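Local coordinates for protein UDP-N-acetylglucosamine 2-epimerase (Methanocaldococcus jannaschii, PDB 4NES) that probably catalyses the reversible epimerisation of UDP-N-acetylglucosamine at C-2 to give UDP-N-acetylmannosamine, the activated donor of ManNAc residues, at residues A[33-38]-A[96-101]; A[37-42]-A[62-67]. All blocks are in the same frame, centred on the assembly; numbering follows the deposited sequence.

Interaction 1 of 2, residues A[33-38]-A[96-101]; sequences IHTNQH and TNTVLA. With UD1 (uridine-diphosphate-N-acetylglucosamine), chain B.
The carboxamide of Gln37 meets Thr98 through its oxygen: Thr98 OG1 lies in the carbonyl plane, on a lone pair of Gln37 OE1, and donates a 2.8 Å hydrogen bond at a C=O...donor angle of 144°. Thr98 N adds a weak bond to the same oxygen. The amide nitrogen, Gln37 NE2, faces the bound UDP-GlcNAc, giving nearly straight bonds to the acetamido oxygen O7' (3.0 Å) and the phosphate oxygen O2A (3.1 Å). Bonds at both ends probably hold the amide in this orientation. The His34 ring carries Asn36 ND2 over one face, 3.4 Å above its plane but offset toward the rim.

An extended chain with CG anti to the backbone N (chi1 -178°) carries the Gln37 amide across to the helix. Here the loop after strand 30-34 meets the first turn of helix 97-108 at the C-terminal edge of a parallel Rossmann-like sheet, the N-terminal half of the GT-B fold. Thr96 is the N-cap, its OG1 accepting a weak capping bond from Val99 N and hydrogen-bonded to Glu12, and Asn97 N donates to ligand O7' at 2.8 Å.

Thr35 and Thr98 reach tip to tip, their OG1 atoms 2.8 Å apart; the Thr35 proton is not settled, as Leu7 O is a weak alternative acceptor, and the CG2 methyls touch at 3.6 Å. Thr35 OG1 also accepts from Gln37 N, making an ST turn.

Interaction 2 of 2, residues A[37-42]-A[62-67]; sequences QHYSEN and IGSGTH. With UD1 (uridine-diphosphate-N-acetylglucosamine), chain B.
Tyr39 and Ser64 are joined by a hydroxyl-hydroxyl hydrogen bond, Tyr39 OH to Ser64 OG at 2.7 Å, in which either may be the donor. A chi1 of 43° sets Tyr39 CG between the backbone N and the carbonyl carbon, bringing the ring to both Ser64 and the uracil. Ser64 OG lies at the edge of the phenol ring, in its plane, while uracil O4 of the bound UDP-GlcNAc sits over the centre of one face. One bridging water lies 2.7 Å from each of Gln37 O, Ser64 OG and the ligand phosphate oxygen O2A, although it has more acceptors within reach than protons to give.

Van der Waals packing centres on Gly63, whose CA comes within 3.8 Å of Gln37 O and 3.9 Å of Tyr39 CE2, and whose positive phi (65°) is one a glycine adopts readily.

Hydrogen bonds to the ligand come from consecutive residues. His38 NE2 donates to the beta-phosphate oxygen O2B at 2.8 Å, and sugar hydroxyl O6' lies at the ring edge, in plane. The bond from Arg10 N to His38 ND1 helps set the ring's rotation. A leucine in place of His38 would probably leave O2B without this donor and Arg10 N without its acceptor. The uracil is read by Tyr39 N and Ser40 N, which both donate to O4, and by Ser40 OG, which accepts from N3 at 2.9 Å.

Loops following strands 30-34 and 58-59 thus line part of the uridine diphosphate end of the UDP-GlcNAc pocket, in the N-terminal Rossmann-like domain of this GT-B epimerase.

Overall arrangement
Both interactions start from the loop after strand 30-34 and share Gln37 and His38, with centres about 9 Å apart. Interaction 1 reaches inward to the helix beside the acetamido group, whereas interaction 2 reaches mainly the uracil, ribose and phosphates, with His67 returning to the acetamido methyl C8'. Two probable hydrogen bonds join them: Thr35 O to Ile62 N at 2.9 Å, and Asn97 ND2 to His67 ND1 at 3.0 Å. The side chain of Thr96 is about 8 Å from that of His207, the active-site residue inferred by similarity, and about 6 Å from the separately bound UDP; for Gln37 both are about 9 Å. Lys108 of the second subunit touches both Asn97 and His67.

Interaction 1 of 2, residues A[33-38]-A[96-101]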
# COMPACT_ATOMS: atom_id res chain seq x y z
N ILE A 33 0.98 -14.52 15.00
CA ILE A 33 0.38 -13.29 15.48
C ILE A 33 -1.03 -13.22 14.89
O ILE A 33 -1.21 -13.17 13.67
CB ILE A 33 1.16 -12.04 15.03
CG1 ILE A 33 2.61 -12.08 15.55
CG2 ILE A 33 0.44 -10.77 15.47
CD1 ILE A 33 3.49 -11.02 14.91
N HIS A 34 -2.03 -13.23 15.77
CA HIS A 34 -3.43 -13.18 15.35
C HIS A 34 -3.95 -11.76 15.60
O HIS A 34 -3.87 -11.26 16.72
CB HIS A 34 -4.22 -14.19 16.20
CG HIS A 34 -5.54 -14.61 15.62
ND1 HIS A 34 -6.32 -13.78 14.83
CD2 HIS A 34 -6.24 -15.76 15.75
CE1 HIS A 34 -7.42 -14.41 14.48
NE2 HIS A 34 -7.40 -15.62 15.03
N THR A 35 -4.45 -11.09 14.56
CA THR A 35 -5.02 -9.76 14.76
C THR A 35 -6.40 -9.84 15.40
O THR A 35 -6.93 -8.83 15.89
CB THR A 35 -5.19 -8.99 13.45
OG1 THR A 35 -6.05 -9.75 12.59
CG2 THR A 35 -3.84 -8.77 12.78
N ASN A 36 -6.99 -11.03 15.37
CA ASN A 36 -8.35 -11.25 15.84
C ASN A 36 -9.33 -10.36 15.09
O ASN A 36 -10.31 -9.89 15.67
CB ASN A 36 -8.46 -11.05 17.36
CG ASN A 36 -7.36 -11.77 18.12
OD1 ASN A 36 -6.50 -11.12 18.70
ND2 ASN A 36 -7.38 -13.10 18.11
N GLN A 37 -9.05 -10.14 13.81
CA GLN A 37 -10.01 -9.51 12.91
C GLN A 37 -11.32 -10.27 12.97
O GLN A 37 -12.39 -9.68 13.10
CB GLN A 37 -9.47 -9.45 11.47
CG GLN A 37 -10.45 -8.74 10.55
CD GLN A 37 -9.95 -8.57 9.12
OE1 GLN A 37 -8.75 -8.62 8.83
NE2 GLN A 37 -10.89 -8.37 8.21
N HIS A 38 -11.22 -11.60 12.88
CA HIS A 38 -12.33 -12.50 13.18
C HIS A 38 -12.18 -13.03 14.59
O HIS A 38 -11.06 -13.32 15.03
CB HIS A 38 -12.37 -13.65 12.18
CG HIS A 38 -12.92 -13.25 10.85
ND1 HIS A 38 -13.15 -14.14 9.83
CD2 HIS A 38 -13.28 -12.03 10.39
CE1 HIS A 38 -13.66 -13.49 8.80
NE2 HIS A 38 -13.74 -12.21 9.11
N THR A 96 -6.88 -9.86 2.93
CA THR A 96 -7.68 -9.19 3.94
C THR A 96 -6.94 -7.96 4.45
O THR A 96 -5.76 -7.76 4.14
CB THR A 96 -7.98 -10.13 5.12
OG1 THR A 96 -6.74 -10.43 5.78
CG2 THR A 96 -8.61 -11.42 4.62
N ASN A 97 -7.62 -7.13 5.25
CA ASN A 97 -6.94 -5.99 5.85
C ASN A 97 -5.77 -6.41 6.74
O ASN A 97 -4.77 -5.70 6.83
CB ASN A 97 -7.91 -5.11 6.64
CG ASN A 97 -8.80 -4.28 5.74
OD1 ASN A 97 -8.60 -4.21 4.53
ND2 ASN A 97 -9.80 -3.63 6.35
N THR A 98 -5.88 -7.58 7.38
CA THR A 98 -4.80 -8.12 8.17
C THR A 98 -3.54 -8.32 7.33
O THR A 98 -2.43 -8.01 7.77
CB THR A 98 -5.21 -9.44 8.82
OG1 THR A 98 -6.16 -9.17 9.86
CG2 THR A 98 -4.01 -10.15 9.41
N VAL A 99 -3.71 -8.83 6.11
CA VAL A 99 -2.59 -9.08 5.20
C VAL A 99 -1.87 -7.78 4.87
O VAL A 99 -0.64 -7.69 4.96
CB VAL A 99 -3.08 -9.75 3.91
CG1 VAL A 99 -1.97 -9.82 2.87
CG2 VAL A 99 -3.64 -11.12 4.21
N LEU A 100 -2.63 -6.77 4.46
CA LEU A 100 -2.04 -5.49 4.11
C LEU A 100 -1.31 -4.88 5.30
O LEU A 100 -0.19 -4.40 5.17
CB LEU A 100 -3.10 -4.53 3.59
CG LEU A 100 -2.57 -3.12 3.30
CD1 LEU A 100 -1.54 -3.17 2.18
CD2 LEU A 100 -3.72 -2.16 2.94
N ALA A 101 -1.94 -4.91 6.48
CA ALA A 101 -1.34 -4.29 7.65
C ALA A 101 -0.04 -4.99 8.02
O ALA A 101 0.97 -4.35 8.30
CB ALA A 101 -2.31 -4.29 8.82
C1' UD1 B . -13.21 -10.17 5.76
C2' UD1 B . -12.32 -9.84 4.60
C3' UD1 B . -12.70 -10.58 3.41
C4' UD1 B . -12.79 -12.03 3.63
C5' UD1 B . -13.63 -12.33 4.84
C6' UD1 B . -13.59 -13.76 5.22
C7' UD1 B . -11.40 -7.45 4.67
C8' UD1 B . -11.63 -6.01 4.29
N2' UD1 B . -12.43 -8.39 4.29
O1' UD1 B . -14.51 -9.78 5.46
O3' UD1 B . -11.76 -10.30 2.36
O4' UD1 B . -13.35 -12.68 2.49
O5' UD1 B . -13.17 -11.61 5.97
O6' UD1 B . -14.75 -14.24 5.79
O7' UD1 B . -10.39 -7.79 5.29
N1 UD1 B . -18.25 -10.20 12.15
C2 UD1 B . -18.63 -10.91 13.22
N3 UD1 B . -17.80 -11.78 13.79
C4 UD1 B . -16.56 -11.96 13.32
C5 UD1 B . -16.13 -11.24 12.22
C6 UD1 B . -17.01 -10.35 11.63
O2 UD1 B . -19.75 -10.78 13.67
O4 UD1 B . -15.72 -12.86 13.92
C1B UD1 B . -19.16 -9.24 11.49
C2B UD1 B . -19.18 -7.90 12.10
O2' UD1 B . -20.48 -7.36 12.02
C3B UD1 B . -18.29 -7.14 11.25
C4B UD1 B . -18.58 -7.71 9.91
O4B UD1 B . -18.83 -9.08 10.11
O3B UD1 B . -18.47 -5.75 11.30
C5B UD1 B . -17.44 -7.55 8.96
O5B UD1 B . -16.20 -8.01 9.43
PA UD1 B . -14.90 -7.68 8.65
O1A UD1 B . -14.74 -6.19 8.60
O2A UD1 B . -13.75 -8.36 9.33
O3A UD1 B . -15.07 -8.15 7.17
PB UD1 B . -15.59 -9.53 6.58
O1B UD1 B . -16.89 -9.28 5.89
O2B UD1 B . -15.57 -10.61 7.63

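Interaction 2 of 2, residues A[37-42]-A[62-67]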
# COMPACT_ATOMS: atom_id res chain seq x y z
N GLN A 37 -9.05 -10.14 13.81
CA GLN A 37 -10.01 -9.51 12.91
C GLN A 37 -11.32 -10.27 12.97
O GLN A 37 -12.39 -9.68 13.10
CB GLN A 37 -9.47 -9.45 11.47
CG GLN A 37 -10.45 -8.74 10.55
CD GLN A 37 -9.95 -8.57 9.12
OE1 GLN A 37 -8.75 -8.62 8.83
NE2 GLN A 37 -10.89 -8.37 8.21
N HIS A 38 -11.22 -11.60 12.88
CA HIS A 38 -12.33 -12.50 13.18
C HIS A 38 -12.18 -13.03 14.59
O HIS A 38 -11.06 -13.32 15.03
CB HIS A 38 -12.37 -13.65 12.18
CG HIS A 38 -12.92 -13.25 10.85
ND1 HIS A 38 -13.15 -14.14 9.83
CD2 HIS A 38 -13.28 -12.03 10.39
CE1 HIS A 38 -13.66 -13.49 8.80
NE2 HIS A 38 -13.74 -12.21 9.11
N TYR A 39 -13.30 -13.15 15.30
CA TYR A 39 -13.30 -13.42 16.74
C TYR A 39 -14.45 -14.33 17.15
O TYR A 39 -14.35 -15.02 18.17
CB TYR A 39 -13.38 -12.10 17.52
CG TYR A 39 -14.37 -11.14 16.93
CD1 TYR A 39 -15.70 -11.16 17.29
CD2 TYR A 39 -13.96 -10.21 15.97
CE1 TYR A 39 -16.61 -10.30 16.72
CE2 TYR A 39 -14.86 -9.34 15.39
CZ TYR A 39 -16.18 -9.38 15.78
OH TYR A 39 -17.09 -8.52 15.21
N SER A 40 -15.54 -14.33 16.39
CA SER A 40 -16.65 -15.23 16.70
C SER A 40 -16.13 -16.66 16.63
O SER A 40 -15.32 -16.98 15.76
CB SER A 40 -17.81 -15.04 15.70
OG SER A 40 -18.36 -13.75 15.80
N GLU A 41 -16.56 -17.52 17.56
CA GLU A 41 -16.01 -18.87 17.65
C GLU A 41 -16.13 -19.67 16.35
O GLU A 41 -15.20 -20.36 15.95
CB GLU A 41 -16.60 -19.62 18.84
CG GLU A 41 -16.08 -19.09 20.17
CD GLU A 41 -16.56 -19.88 21.37
OE1 GLU A 41 -17.32 -20.86 21.18
OE2 GLU A 41 -16.19 -19.51 22.50
N ASN A 42 -17.28 -19.55 15.69
CA ASN A 42 -17.47 -20.25 14.41
C ASN A 42 -16.76 -19.63 13.21
O ASN A 42 -16.89 -20.14 12.09
CB ASN A 42 -18.97 -20.46 14.11
CG ASN A 42 -19.76 -19.16 14.07
OD1 ASN A 42 -19.20 -18.07 13.93
ND2 ASN A 42 -21.08 -19.27 14.19
N ILE A 62 -8.08 -6.75 17.63
CA ILE A 62 -8.48 -5.59 16.83
C ILE A 62 -9.97 -5.63 16.49
O ILE A 62 -10.69 -4.64 16.64
CB ILE A 62 -7.68 -5.51 15.52
CG1 ILE A 62 -6.18 -5.51 15.79
CG2 ILE A 62 -8.09 -4.27 14.72
CD1 ILE A 62 -5.71 -4.37 16.67
N GLY A 63 -10.42 -6.79 16.01
CA GLY A 63 -11.83 -6.96 15.69
C GLY A 63 -12.32 -6.10 14.55
O GLY A 63 -11.56 -5.76 13.63
N SER A 64 -13.59 -5.73 14.63
CA SER A 64 -14.28 -5.06 13.54
C SER A 64 -14.14 -3.55 13.56
O SER A 64 -13.85 -2.95 14.60
CB SER A 64 -15.76 -5.44 13.56
OG SER A 64 -15.90 -6.85 13.47
N GLY A 65 -14.36 -2.95 12.40
CA GLY A 65 -14.36 -1.51 12.28
C GLY A 65 -14.30 -1.13 10.83
O GLY A 65 -14.25 -1.99 9.94
N THR A 66 -14.32 0.17 10.56
CA THR A 66 -14.15 0.64 9.20
C THR A 66 -12.69 0.43 8.80
O THR A 66 -11.85 0.14 9.65
CB THR A 66 -14.56 2.11 9.07
OG1 THR A 66 -13.91 2.88 10.08
CG2 THR A 66 -16.07 2.25 9.24
N HIS A 67 -12.40 0.55 7.51
CA HIS A 67 -11.09 0.16 6.99
C HIS A 67 -9.94 0.94 7.62
O HIS A 67 -8.93 0.36 7.98
CB HIS A 67 -11.03 0.34 5.47
CG HIS A 67 -11.88 -0.63 4.72
ND1 HIS A 67 -11.53 -1.95 4.56
CD2 HIS A 67 -13.06 -0.46 4.08
CE1 HIS A 67 -12.47 -2.57 3.87
NE2 HIS A 67 -13.41 -1.69 3.56
C1' UD1 B . -13.21 -10.17 5.76
C2' UD1 B . -12.32 -9.84 4.60
C3' UD1 B . -12.70 -10.58 3.41
C4' UD1 B . -12.79 -12.03 3.63
C5' UD1 B . -13.63 -12.33 4.84
C6' UD1 B . -13.59 -13.76 5.22
C7' UD1 B . -11.40 -7.45 4.67
C8' UD1 B . -11.63 -6.01 4.29
N2' UD1 B . -12.43 -8.39 4.29
O1' UD1 B . -14.51 -9.78 5.46
O3' UD1 B . -11.76 -10.30 2.36
O4' UD1 B . -13.35 -12.68 2.49
O5' UD1 B . -13.17 -11.61 5.97
O6' UD1 B . -14.75 -14.24 5.79
O7' UD1 B . -10.39 -7.79 5.29
N1 UD1 B . -18.25 -10.20 12.15
C2 UD1 B . -18.63 -10.91 13.22
N3 UD1 B . -17.80 -11.78 13.79
C4 UD1 B . -16.56 -11.96 13.32
C5 UD1 B . -16.13 -11.24 12.22
C6 UD1 B . -17.01 -10.35 11.63
O2 UD1 B . -19.75 -10.78 13.67
O4 UD1 B . -15.72 -12.86 13.92
C1B UD1 B . -19.16 -9.24 11.49
C2B UD1 B . -19.18 -7.90 12.10
O2' UD1 B . -20.48 -7.36 12.02
C3B UD1 B . -18.29 -7.14 11.25
C4B UD1 B . -18.58 -7.71 9.91
O4B UD1 B . -18.83 -9.08 10.11
O3B UD1 B . -18.47 -5.75 11.30
C5B UD1 B . -17.44 -7.55 8.96
O5B UD1 B . -16.20 -8.01 9.43
PA UD1 B . -14.90 -7.68 8.65
O1A UD1 B . -14.74 -6.19 8.60
O2A UD1 B . -13.75 -8.36 9.33
O3A UD1 B . -15.07 -8.15 7.17
PB UD1 B . -15.59 -9.53 6.58
O1B UD1 B . -16.89 -9.28 5.89
O2B UD1 B . -15.57 -10.61 7.63
O HOH W 1 -13.93 -7.78 11.94